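PDB 3JTF: magnesium and cobalt efflux protein, which probably takes part in magnesium and cobalt transport, and is represented here by its pair of CBS domains, which bind AMP. Local coordinates for residues G113-T116 with M117-L121; I10-R14 with S15-L19; I22-P25 with L26-L30. One frame throughout, in Å; residues are numbered along the deposited sequence.

Contact 1: residues G113-T116 with M117-L121. With AMP (adenosine monophosphate), chain F; SO4 (sulfate ion), chain H.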
ATOM      1  N   GLY B 113     -16.186  -2.457  10.748  1.00 17.47           N
ATOM      2  CA  GLY B 113     -14.742  -2.622  10.558  1.00 17.02           C
ATOM      3  C   GLY B 113     -14.295  -2.211   9.176  1.00 16.73           C
ATOM      4  O   GLY B 113     -15.009  -1.501   8.468  1.00 16.40           O
ATOM      5  N   LEU B 114     -13.074  -2.603   8.836  1.00 16.70           N
ATOM      6  CA  LEU B 114     -12.533  -2.416   7.505  1.00 16.33           C
ATOM      7  C   LEU B 114     -11.786  -3.686   7.088  1.00 15.30           C
ATOM      8  O   LEU B 114     -11.433  -4.526   7.905  1.00 17.03           O
ATOM      9  CB  LEU B 114     -11.675  -1.139   7.404  1.00 16.43           C
ATOM     10  CG  LEU B 114     -10.289  -1.066   8.045  1.00 17.13           C
ATOM     11  CD1 LEU B 114      -9.265  -1.921   7.315  1.00 14.19           C
ATOM     12  CD2 LEU B 114      -9.814   0.401   8.118  1.00 16.40           C
ATOM     13  N   VAL B 115     -11.593  -3.840   5.801  1.00 14.81           N
ATOM     14  CA  VAL B 115     -10.980  -5.028   5.250  1.00 14.85           C
ATOM     15  C   VAL B 115     -10.243  -4.614   3.988  1.00 15.14           C
ATOM     16  O   VAL B 115     -10.664  -3.667   3.290  1.00 13.93           O
ATOM     17  CB  VAL B 115     -12.035  -6.148   5.025  1.00 14.81           C
ATOM     18  CG1 VAL B 115     -12.997  -5.768   3.930  1.00 14.74           C
ATOM     19  CG2 VAL B 115     -11.333  -7.511   4.803  1.00 16.86           C
ATOM     20  N   THR B 116      -9.117  -5.275   3.742  1.00 15.50           N
ATOM     21  CA  THR B 116      -8.292  -5.052   2.548  1.00 15.21           C
ATOM     22  C   THR B 116      -8.046  -6.338   1.770  1.00 15.24           C
ATOM     23  O   THR B 116      -8.253  -7.443   2.281  1.00 13.10           O
ATOM     24  CB  THR B 116      -6.909  -4.407   2.855  1.00 16.20           C
ATOM     25  OG1 THR B 116      -6.024  -5.365   3.451  1.00 17.38           O
ATOM     26  CG2 THR B 116      -7.027  -3.129   3.752  1.00 15.81           C
HETATM   27  N   MSE B 117      -7.611  -6.178   0.517  1.00 15.53           N
HETATM   28  CA  MSE B 117      -7.321  -7.337  -0.344  1.00 15.52           C
HETATM   29  C   MSE B 117      -6.271  -8.241   0.261  1.00 14.91           C
HETATM   30  O   MSE B 117      -6.352  -9.454   0.115  1.00 13.09           O
HETATM   31  CB  MSE B 117      -6.871  -6.923  -1.750  1.00 15.34           C
HETATM   32  CG  MSE B 117      -6.979  -8.128  -2.774  1.00 18.03           C
HETATM   33 SE   MSE B 117      -6.544  -7.470  -4.559  1.00 25.44          SE
HETATM   34  CE  MSE B 117      -4.586  -7.493  -4.312  1.00 23.34           C
ATOM     35  N   GLU B 118      -5.286  -7.644   0.933  1.00 14.81           N
ATOM     36  CA  GLU B 118      -4.258  -8.419   1.622  1.00 16.78           C
ATOM     37  C   GLU B 118      -4.834  -9.339   2.673  1.00 15.95           C
ATOM     38  O   GLU B 118      -4.449 -10.514   2.718  1.00 16.68           O
ATOM     39  CB  GLU B 118      -3.204  -7.491   2.249  1.00 17.67           C
ATOM     40  CG  GLU B 118      -1.991  -8.190   2.912  1.00 23.52           C
ATOM     41  CD  GLU B 118      -1.112  -7.165   3.730  1.00 31.27           C
ATOM     42  OE1 GLU B 118      -0.596  -6.208   3.099  1.00 37.03           O
ATOM     43  OE2 GLU B 118      -0.963  -7.285   4.983  1.00 33.36           O
ATOM     44  N   ASP B 119      -5.760  -8.828   3.498  1.00 15.85           N
ATOM     45  CA  ASP B 119      -6.443  -9.650   4.509  1.00 16.44           C
ATOM     46  C   ASP B 119      -7.166 -10.839   3.852  1.00 14.96           C
ATOM     47  O   ASP B 119      -7.162 -11.936   4.364  1.00 14.10           O
ATOM     48  CB  ASP B 119      -7.490  -8.860   5.309  1.00 17.16           C
ATOM     49  CG  ASP B 119      -6.899  -7.691   6.102  1.00 22.70           C
ATOM     50  OD1 ASP B 119      -5.813  -7.854   6.689  1.00 26.49           O
ATOM     51  OD2 ASP B 119      -7.537  -6.603   6.091  1.00 27.77           O
ATOM     52  N   VAL B 120      -7.845 -10.588   2.741  1.00 13.40           N
ATOM     53  CA  VAL B 120      -8.569 -11.648   2.050  1.00 13.37           C
ATOM     54  C   VAL B 120      -7.577 -12.728   1.558  1.00 13.13           C
ATOM     55  O   VAL B 120      -7.796 -13.912   1.769  1.00 12.58           O
ATOM     56  CB  VAL B 120      -9.378 -11.051   0.871  1.00 13.75           C
ATOM     57  CG1 VAL B 120     -10.067 -12.148   0.053  1.00 14.30           C
ATOM     58  CG2 VAL B 120     -10.409  -9.995   1.388  1.00 13.01           C
ATOM     59  N   LEU B 121      -6.490 -12.299   0.916  1.00 12.95           N
ATOM     60  CA  LEU B 121      -5.508 -13.211   0.325  1.00 13.55           C
ATOM     61  C   LEU B 121      -4.868 -14.057   1.410  1.00 14.20           C
ATOM     62  O   LEU B 121      -4.760 -15.256   1.271  1.00 13.10           O
ATOM     63  CB  LEU B 121      -4.429 -12.437  -0.418  1.00 13.92           C
ATOM     64  CG  LEU B 121      -4.814 -11.900  -1.787  1.00 13.13           C
ATOM     65  CD1 LEU B 121      -3.729 -10.884  -2.247  1.00 14.24           C
ATOM     66  CD2 LEU B 121      -4.970 -13.053  -2.738  1.00 14.16           C
TER
HETATM   67  P   AMP F   1      -1.494  -1.325   4.794  1.00 36.19           P
HETATM   68  O1P AMP F   1      -2.339  -0.337   4.064  1.00 34.48           O
HETATM   69  O2P AMP F   1      -0.418  -1.968   3.984  1.00 38.83           O
HETATM   70  O3P AMP F   1      -0.999  -0.798   6.098  1.00 35.59           O
HETATM   71  O5' AMP F   1      -2.420  -2.534   5.263  1.00 36.56           O
HETATM   72  C5' AMP F   1      -1.846  -3.549   6.099  1.00 35.36           C
HETATM   73  C4' AMP F   1      -2.946  -4.077   6.968  1.00 33.44           C
HETATM   74  O4' AMP F   1      -3.358  -3.172   8.015  1.00 29.82           O
HETATM   75  C3' AMP F   1      -4.202  -4.274   6.114  1.00 33.17           C
HETATM   76  O3' AMP F   1      -4.125  -5.468   5.329  1.00 36.52           O
HETATM   77  C2' AMP F   1      -5.219  -4.317   7.196  1.00 30.02           C
HETATM   78  O2' AMP F   1      -4.904  -5.579   7.898  1.00 33.01           O
HETATM   79  C1' AMP F   1      -4.793  -3.099   8.029  1.00 26.16           C
HETATM   80  N9  AMP F   1      -5.158  -1.682   7.669  1.00 22.67           N
HETATM   81  C8  AMP F   1      -5.003  -0.971   6.513  1.00 20.64           C
HETATM   82  N7  AMP F   1      -5.430   0.318   6.662  1.00 20.36           N
HETATM   83  C5  AMP F   1      -5.836   0.447   7.948  1.00 18.55           C
HETATM   84  C6  AMP F   1      -6.365   1.526   8.796  1.00 18.18           C
HETATM   85  N6  AMP F   1      -6.588   2.740   8.283  1.00 16.67           N
HETATM   86  N1  AMP F   1      -6.686   1.239  10.076  1.00 17.87           N
HETATM   87  C2  AMP F   1      -6.468   0.037  10.615  1.00 18.49           C
HETATM   88  N3  AMP F   1      -5.946  -0.988   9.919  1.00 18.50           N
HETATM   89  C4  AMP F   1      -5.641  -0.843   8.595  1.00 19.31           C
HETATM   90  S   SO4 H   5      -4.280  -4.389   0.063  0.50 22.59           S
HETATM   91  O1  SO4 H   5      -3.297  -3.808  -0.839  0.50 28.29           O
HETATM   92  O2  SO4 H   5      -4.544  -5.743  -0.251  0.50 30.42           O
HETATM   93  O3  SO4 H   5      -3.775  -4.240   1.443  0.50 30.66           O
HETATM   94  O4  SO4 H   5      -5.488  -3.605  -0.004  0.50 30.70           O
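With chi1 of 74°, Thr116 places OG1 between its own backbone N and carbonyl carbon, while Asp119 turns its carboxylate back beside its backbone N (chi1 -61°); the two side chains thus face each other across the first turn of helix 117-126. Thr116 is the N-cap residue. Its backbone N donates to OD2 of Asp119 over 3.1 Å, reaching the anti side of that oxygen from 29° out of the carboxylate plane. At the other end of the same residue, Val120 N donates to Thr116 O over 3.2 Å, the first i to i+4 bond of the helix. With OD2 held by the strand end, OD1 is turned to the ribose of AMP: AMP O2' donates to Asp119 OD1 over 2.7 Å, and AMP O3' gives it a longer bond of 3.2 Å. Thr116 OG1 and AMP O3' are also hydrogen-bonded, 2.7 Å apart. A short carboxylate suits this place because it can serve backbone and sugar together. Branched Val115 and Val120 add an apolar touch, CG2 to CG2 at 4.3 Å, on the side covered by Ile10. Leu114 lays CD2 against the adenine, 3.7 Å from AMP C6. Strand end, threonine N-cap and an aspartate three residues on make up the ribose-binding arrangement seen in nucleotide sites of CBS domain pairs.

Contact 2: residues I10-R14 with S15-L19. With AMP (adenosine monophosphate), chain F; SO4 (sulfate ion), chain G.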
ATOM      1  N   ILE B  10     -12.422 -11.904   9.077  1.00 17.55           N
ATOM      2  CA  ILE B  10     -11.073 -11.368   8.835  1.00 17.60           C
ATOM      3  C   ILE B  10     -10.942  -9.839   8.975  1.00 17.48           C
ATOM      4  O   ILE B  10      -9.850  -9.296   8.894  1.00 18.19           O
ATOM      5  CB  ILE B  10     -10.563 -11.782   7.432  1.00 17.68           C
ATOM      6  CG1 ILE B  10     -11.406 -11.131   6.336  1.00 17.11           C
ATOM      7  CG2 ILE B  10     -10.578 -13.336   7.286  1.00 18.01           C
ATOM      8  CD1 ILE B  10     -10.770 -11.204   4.944  1.00 18.08           C
HETATM    9  N   MSE B  11     -12.040  -9.137   9.169  1.00 17.00           N
HETATM   10  CA  MSE B  11     -11.975  -7.686   9.168  1.00 15.94           C
HETATM   11  C   MSE B  11     -11.173  -7.129  10.336  1.00 15.19           C
HETATM   12  O   MSE B  11     -11.108  -7.719  11.426  1.00 14.82           O
HETATM   13  CB  MSE B  11     -13.368  -7.123   9.199  1.00 17.14           C
HETATM   14  CG  MSE B  11     -14.096  -7.351  10.478  1.00 18.57           C
HETATM   15 SE   MSE B  11     -15.950  -6.694  10.360  1.00 27.32          SE
HETATM   16  CE  MSE B  11     -16.434  -7.266  12.197  1.00 23.12           C
ATOM     17  N   VAL B  12     -10.580  -5.972  10.118  1.00 14.40           N
ATOM     18  CA  VAL B  12     -10.099  -5.133  11.218  1.00 14.16           C
ATOM     19  C   VAL B  12     -11.324  -4.548  11.958  1.00 14.22           C
ATOM     20  O   VAL B  12     -12.083  -3.824  11.384  1.00 14.58           O
ATOM     21  CB  VAL B  12      -9.229  -3.985  10.693  1.00 14.14           C
ATOM     22  CG1 VAL B  12      -8.770  -3.036  11.841  1.00 14.44           C
ATOM     23  CG2 VAL B  12      -8.044  -4.555   9.926  1.00 13.63           C
ATOM     24  N   PRO B  13     -11.486  -4.839  13.249  1.00 15.88           N
ATOM     25  CA  PRO B  13     -12.658  -4.317  13.940  1.00 16.52           C
ATOM     26  C   PRO B  13     -12.636  -2.813  14.056  1.00 16.53           C
ATOM     27  O   PRO B  13     -11.554  -2.167  14.043  1.00 15.20           O
ATOM     28  CB  PRO B  13     -12.621  -4.983  15.321  1.00 17.37           C
ATOM     29  CG  PRO B  13     -11.276  -5.553  15.455  1.00 17.43           C
ATOM     30  CD  PRO B  13     -10.648  -5.691  14.103  1.00 15.67           C
ATOM     31  N   ARG B  14     -13.847  -2.270  14.098  1.00 17.07           N
ATOM     32  CA  ARG B  14     -14.072  -0.831  14.202  1.00 18.61           C
ATOM     33  C   ARG B  14     -13.119  -0.159  15.230  1.00 18.61           C
ATOM     34  O   ARG B  14     -12.513   0.867  14.944  1.00 18.76           O
ATOM     35  CB  ARG B  14     -15.537  -0.619  14.630  1.00 19.46           C
ATOM     36  CG  ARG B  14     -15.940   0.791  14.948  1.00 21.37           C
ATOM     37  CD  ARG B  14     -17.417   0.787  15.372  1.00 24.09           C
ATOM     38  NE  ARG B  14     -17.870   2.127  15.670  1.00 24.43           N
ATOM     39  CZ  ARG B  14     -17.682   2.741  16.837  1.00 27.28           C
ATOM     40  NH1 ARG B  14     -18.144   3.977  17.009  1.00 25.71           N
ATOM     41  NH2 ARG B  14     -17.064   2.119  17.851  1.00 28.35           N
ATOM     42  N   SER B  15     -12.977  -0.755  16.406  1.00 18.90           N
ATOM     43  CA  SER B  15     -12.174  -0.143  17.500  1.00 19.55           C
ATOM     44  C   SER B  15     -10.705  -0.011  17.141  1.00 18.69           C
ATOM     45  O   SER B  15     -10.002   0.824  17.704  1.00 18.01           O
ATOM     46  CB  SER B  15     -12.312  -0.954  18.785  1.00 20.03           C
ATOM     47  OG  SER B  15     -11.653  -2.199  18.642  1.00 22.43           O
ATOM     48  N   ARG B  16     -10.258  -0.811  16.176  1.00 17.31           N
ATOM     49  CA  ARG B  16      -8.855  -0.830  15.750  1.00 18.21           C
ATOM     50  C   ARG B  16      -8.578   0.001  14.493  1.00 16.40           C
ATOM     51  O   ARG B  16      -7.434   0.085  14.037  1.00 16.01           O
ATOM     52  CB  ARG B  16      -8.389  -2.267  15.467  1.00 17.90           C
ATOM     53  CG  ARG B  16      -8.239  -3.180  16.669  1.00 25.25           C
ATOM     54  CD  ARG B  16      -7.104  -4.248  16.414  1.00 29.81           C
ATOM     55  NE  ARG B  16      -7.519  -5.540  16.934  1.00 34.58           N
ATOM     56  CZ  ARG B  16      -7.650  -6.647  16.216  1.00 37.42           C
ATOM     57  NH1 ARG B  16      -7.345  -6.671  14.913  1.00 37.72           N
ATOM     58  NH2 ARG B  16      -8.078  -7.746  16.815  1.00 39.93           N
HETATM   59  N   MSE B  17      -9.578   0.650  13.948  1.00 15.43           N
HETATM   60  CA  MSE B  17      -9.357   1.408  12.732  1.00 16.11           C
HETATM   61  C   MSE B  17      -8.605   2.699  12.977  1.00 16.04           C
HETATM   62  O   MSE B  17      -8.886   3.402  13.932  1.00 14.79           O
HETATM   63  CB  MSE B  17     -10.678   1.722  12.054  1.00 17.30           C
HETATM   64  CG  MSE B  17     -11.422   0.498  11.670  1.00 19.75           C
HETATM   65 SE   MSE B  17     -13.068   0.965  10.660  1.00 33.34          SE
HETATM   66  CE  MSE B  17     -13.980   1.950  11.905  1.00 20.70           C
ATOM     67  N   ASP B  18      -7.625   2.981  12.128  1.00 15.08           N
ATOM     68  CA  ASP B  18      -6.959   4.257  12.129  1.00 15.80           C
ATOM     69  C   ASP B  18      -7.750   5.149  11.181  1.00 16.59           C
ATOM     70  O   ASP B  18      -7.785   4.909   9.949  1.00 15.47           O
ATOM     71  CB  ASP B  18      -5.498   4.142  11.656  1.00 15.48           C
ATOM     72  CG  ASP B  18      -4.618   3.420  12.652  1.00 16.93           C
ATOM     73  OD1 ASP B  18      -4.770   3.671  13.857  1.00 18.85           O
ATOM     74  OD2 ASP B  18      -3.781   2.581  12.250  1.00 19.65           O
ATOM     75  N   LEU B  19      -8.374   6.168  11.759  1.00 16.94           N
ATOM     76  CA  LEU B  19      -9.274   7.073  11.040  1.00 17.83           C
ATOM     77  C   LEU B  19      -8.725   8.443  11.052  1.00 17.70           C
ATOM     78  O   LEU B  19      -7.948   8.766  11.933  1.00 19.81           O
ATOM     79  CB  LEU B  19     -10.595   7.188  11.782  1.00 19.54           C
ATOM     80  CG  LEU B  19     -11.369   5.910  12.056  1.00 21.68           C
ATOM     81  CD1 LEU B  19     -12.679   6.187  12.783  1.00 23.34           C
ATOM     82  CD2 LEU B  19     -11.640   5.269  10.762  1.00 22.34           C
TER
HETATM   83  P   AMP F   1      -1.494  -1.325   4.794  1.00 36.19           P
HETATM   84  O1P AMP F   1      -2.339  -0.337   4.064  1.00 34.48           O
HETATM   85  O2P AMP F   1      -0.418  -1.968   3.984  1.00 38.83           O
HETATM   86  O3P AMP F   1      -0.999  -0.798   6.098  1.00 35.59           O
HETATM   87  O5' AMP F   1      -2.420  -2.534   5.263  1.00 36.56           O
HETATM   88  C5' AMP F   1      -1.846  -3.549   6.099  1.00 35.36           C
HETATM   89  C4' AMP F   1      -2.946  -4.077   6.968  1.00 33.44           C
HETATM   90  O4' AMP F   1      -3.358  -3.172   8.015  1.00 29.82           O
HETATM   91  C3' AMP F   1      -4.202  -4.274   6.114  1.00 33.17           C
HETATM   92  O3' AMP F   1      -4.125  -5.468   5.329  1.00 36.52           O
HETATM   93  C2' AMP F   1      -5.219  -4.317   7.196  1.00 30.02           C
HETATM   94  O2' AMP F   1      -4.904  -5.579   7.898  1.00 33.01           O
HETATM   95  C1' AMP F   1      -4.793  -3.099   8.029  1.00 26.16           C
HETATM   96  N9  AMP F   1      -5.158  -1.682   7.669  1.00 22.67           N
HETATM   97  C8  AMP F   1      -5.003  -0.971   6.513  1.00 20.64           C
HETATM   98  N7  AMP F   1      -5.430   0.318   6.662  1.00 20.36           N
HETATM   99  C5  AMP F   1      -5.836   0.447   7.948  1.00 18.55           C
HETATM  100  C6  AMP F   1      -6.365   1.526   8.796  1.00 18.18           C
HETATM  101  N6  AMP F   1      -6.588   2.740   8.283  1.00 16.67           N
HETATM  102  N1  AMP F   1      -6.686   1.239  10.076  1.00 17.87           N
HETATM  103  C2  AMP F   1      -6.468   0.037  10.615  1.00 18.49           C
HETATM  104  N3  AMP F   1      -5.946  -0.988   9.919  1.00 18.50           N
HETATM  105  C4  AMP F   1      -5.641  -0.843   8.595  1.00 19.31           C
HETATM  106  S   SO4 G   4     -17.362   3.767  20.864  1.00100.10           S
HETATM  107  O1  SO4 G   4     -16.470   2.708  20.386  1.00 99.53           O
HETATM  108  O2  SO4 G   4     -18.736   3.271  20.979  1.00 99.79           O
HETATM  109  O3  SO4 G   4     -16.930   4.192  22.192  1.00100.33           O
HETATM  110  O4  SO4 G   4     -17.304   4.910  19.952  1.00 99.51           O
HETATM  111  O   HOH W   1     -10.632   3.286  15.965  1.00 27.37           O
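From Pro13 to Met17 the backbone leaves strand 12-13 through a short 3-10 turn, in which Arg16 N donates to Pro13 O (2.8 Å) and Met17 N to Arg14 O (3.1 Å). Arg16 folds back over the turn: its bend at chi3 (-140°) sets Pro13 CD over one face of the guanidinium, toward its rim, 3.5 Å from NH1. The rigid proline ring offers an apolar CH2 edge for this. Nearer the backbone, Val12 CG1 meets Arg16 CB at 3.7 Å. Selenomethionine Met17 bends across Arg14 and sets CE 3.8 Å from Arg14 CG, its flexible chain following the turn closely. Arg14, by contrast, runs out extended as far as NE; NH2 and NH1 grip a sulfate ion at the guanidinium edge, NH2 to O1 of that sulfate being 2.7 Å, while NE pairs with Asp49. Beyond the turn Asp18 reads the adenine with its backbone, N donating to AMP N1 (2.9 Å) and O accepting from AMP N6 (3.0 Å). Strand 111-116 runs alongside, bonded to Val12 through Leu114 and to Arg14 through Ser112, and Leu114 also packs on Val12 and Met17; after the turn the chain leads into strand 20-21 of the other sheet.

Contact 3: residues I22-P25 with L26-L30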
ATOM      1  N   ILE B  22     -11.691  14.931   9.360  1.00 14.65           N
ATOM      2  CA  ILE B  22     -11.517  15.906   8.298  1.00 16.59           C
ATOM      3  C   ILE B  22     -11.374  17.345   8.877  1.00 17.52           C
ATOM      4  O   ILE B  22     -10.836  18.200   8.207  1.00 18.19           O
ATOM      5  CB  ILE B  22     -12.664  15.852   7.261  1.00 16.60           C
ATOM      6  CG1 ILE B  22     -12.355  16.655   5.972  1.00 17.59           C
ATOM      7  CG2 ILE B  22     -13.975  16.421   7.854  1.00 16.28           C
ATOM      8  CD1 ILE B  22     -11.191  16.190   5.220  1.00 19.42           C
ATOM      9  N   SER B  23     -11.829  17.599  10.106  1.00 18.47           N
ATOM     10  CA  SER B  23     -11.776  18.943  10.689  1.00 19.83           C
ATOM     11  C   SER B  23     -10.415  19.305  11.277  1.00 20.38           C
ATOM     12  O   SER B  23     -10.205  20.451  11.650  1.00 18.70           O
ATOM     13  CB  SER B  23     -12.820  19.092  11.797  1.00 20.41           C
ATOM     14  OG  SER B  23     -14.134  18.804  11.290  1.00 25.98           O
ATOM     15  N   GLN B  24      -9.518  18.327  11.401  1.00 21.39           N
ATOM     16  CA  GLN B  24      -8.193  18.577  11.947  1.00 23.11           C
ATOM     17  C   GLN B  24      -7.349  19.431  10.993  1.00 23.19           C
ATOM     18  O   GLN B  24      -7.443  19.268   9.783  1.00 23.64           O
ATOM     19  CB  GLN B  24      -7.503  17.264  12.309  1.00 23.29           C
ATOM     20  CG  GLN B  24      -8.154  16.612  13.545  1.00 27.49           C
ATOM     21  CD  GLN B  24      -7.986  17.481  14.813  1.00 34.54           C
ATOM     22  OE1 GLN B  24      -6.866  17.715  15.252  1.00 40.40           O
ATOM     23  NE2 GLN B  24      -9.101  18.003  15.356  1.00 38.37           N
ATOM     24  N   PRO B  25      -6.557  20.383  11.531  1.00 23.69           N
ATOM     25  CA  PRO B  25      -5.645  21.094  10.626  1.00 23.59           C
ATOM     26  C   PRO B  25      -4.618  20.193   9.927  1.00 22.59           C
ATOM     27  O   PRO B  25      -4.138  19.209  10.497  1.00 21.46           O
ATOM     28  CB  PRO B  25      -4.902  22.072  11.544  1.00 24.46           C
ATOM     29  CG  PRO B  25      -5.696  22.164  12.785  1.00 25.80           C
ATOM     30  CD  PRO B  25      -6.447  20.851  12.922  1.00 24.08           C
ATOM     31  N   LEU B  26      -4.236  20.573   8.714  1.00 22.07           N
ATOM     32  CA  LEU B  26      -3.243  19.815   7.957  1.00 21.57           C
ATOM     33  C   LEU B  26      -2.023  19.324   8.746  1.00 20.39           C
ATOM     34  O   LEU B  26      -1.686  18.150   8.649  1.00 18.85           O
ATOM     35  CB  LEU B  26      -2.818  20.572   6.685  1.00 22.22           C
ATOM     36  CG  LEU B  26      -1.836  19.859   5.747  1.00 23.01           C
ATOM     37  CD1 LEU B  26      -2.336  18.439   5.350  1.00 21.63           C
ATOM     38  CD2 LEU B  26      -1.585  20.744   4.496  1.00 24.80           C
ATOM     39  N   PRO B  27      -1.345  20.205   9.508  1.00 20.33           N
ATOM     40  CA  PRO B  27      -0.185  19.726  10.259  1.00 20.09           C
ATOM     41  C   PRO B  27      -0.477  18.568  11.225  1.00 19.56           C
ATOM     42  O   PRO B  27       0.372  17.676  11.418  1.00 18.10           O
ATOM     43  CB  PRO B  27       0.253  20.955  11.046  1.00 20.36           C
ATOM     44  CG  PRO B  27      -0.226  22.095  10.239  1.00 20.46           C
ATOM     45  CD  PRO B  27      -1.482  21.670   9.596  1.00 20.54           C
ATOM     46  N   GLN B  28      -1.663  18.603  11.816  1.00 19.22           N
ATOM     47  CA  GLN B  28      -2.115  17.525  12.679  1.00 20.56           C
ATOM     48  C   GLN B  28      -2.433  16.264  11.888  1.00 18.11           C
ATOM     49  O   GLN B  28      -2.069  15.180  12.312  1.00 16.66           O
ATOM     50  CB  GLN B  28      -3.370  17.915  13.493  1.00 21.11           C
ATOM     51  CG  GLN B  28      -3.341  19.261  14.275  1.00 27.91           C
ATOM     52  CD  GLN B  28      -2.027  19.544  14.905  1.00 32.63           C
ATOM     53  OE1 GLN B  28      -1.482  20.643  14.757  1.00 36.82           O
ATOM     54  NE2 GLN B  28      -1.471  18.541  15.601  1.00 39.16           N
ATOM     55  N   LEU B  29      -3.126  16.395  10.762  1.00 18.56           N
ATOM     56  CA  LEU B  29      -3.431  15.221   9.915  1.00 18.58           C
ATOM     57  C   LEU B  29      -2.131  14.539   9.479  1.00 18.37           C
ATOM     58  O   LEU B  29      -2.009  13.319   9.571  1.00 17.51           O
ATOM     59  CB  LEU B  29      -4.269  15.579   8.681  1.00 20.44           C
ATOM     60  CG  LEU B  29      -5.762  15.865   8.824  1.00 23.45           C
ATOM     61  CD1 LEU B  29      -6.358  16.497   7.538  1.00 28.08           C
ATOM     62  CD2 LEU B  29      -6.517  14.599   9.196  1.00 25.44           C
ATOM     63  N   LEU B  30      -1.137  15.335   9.062  1.00 18.04           N
ATOM     64  CA  LEU B  30       0.144  14.803   8.612  1.00 17.75           C
ATOM     65  C   LEU B  30       0.821  14.026   9.708  1.00 18.49           C
ATOM     66  O   LEU B  30       1.268  12.912   9.486  1.00 18.86           O
ATOM     67  CB  LEU B  30       1.076  15.924   8.112  1.00 17.81           C
ATOM     68  CG  LEU B  30       0.634  16.538   6.792  1.00 17.74           C
ATOM     69  CD1 LEU B  30       1.477  17.775   6.447  1.00 19.09           C
ATOM     70  CD2 LEU B  30       0.719  15.486   5.702  1.00 19.60           C
TER
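Gln28 reaches back from the first turn of helix 26-35 to the residues that precede it. Its CB lies 3.4 Å from Pro25 O and also meets Gln24 OE1, 3.9 Å away. From there CG, set beside the backbone N (chi1 -50°), comes over the CD-CG edge of the Pro25 ring and rests 3.7 Å from Pro25 CD, with Pro25 CG slightly farther off. The bend at chi2 (-39°) then carries the amide at the tip away from the ring, its plane turned 76° from that of the Gln24 amide. Between the two glutamines, Gln24 OE1 lies against CB and CG of Gln28. A long, polar but flexible side chain suits Gln28 at this exposed place, since its methylenes can lie on the proline while its amide leads off from it.

Pro25 holds the N-cap position. Its carbonyl oxygen accepts from Leu29 N over 3.0 Å, in the carbonyl plane, and takes a second, weak bond from Gln28 N. Pro27 stands in the first turn, where a residue without an N-H costs the helix no bond; its CD lies 4.0 Å from Pro25 CB. Leu29, a buried residue whose apolar branch suits the interior, brings CD1 to within 3.7 Å of Gln24 O, and its CG packs against Gln24 CB. Leu26 and Leu30 pack on other parts of the structure, Leu26 onto Tyr63 and onto Met64 of the second subunit, Leu30 onto Leu60 and onto Leu65 of that subunit. The arrangement is a proline-rich helix start, with prolines at the N-cap and in the first turn, opening the first helix after strand 20-21 in the first CBS domain.

In the fold
Along the chain contact 2 comes first, contact 3 follows directly, and contact 1 lies near the end. Contacts 1 and 2, with centres 11 Å apart, belong to neighbouring strands of one sheet, 111-116 and 12-13, although their sequences fall in different CBS repeats; Leu114 O and Val12 N probably share a hydrogen bond there. Both touch AMP, contact 1 mainly at the ribose and contact 2 mainly at the adenine, so the nucleotide is bound by both repeats. Contact 3 shares the first CBS range with contact 2 but lies about 26 Å, centre to centre, from contact 1, across the chain's centre. Contacts 1 and 3 both meet the second subunit.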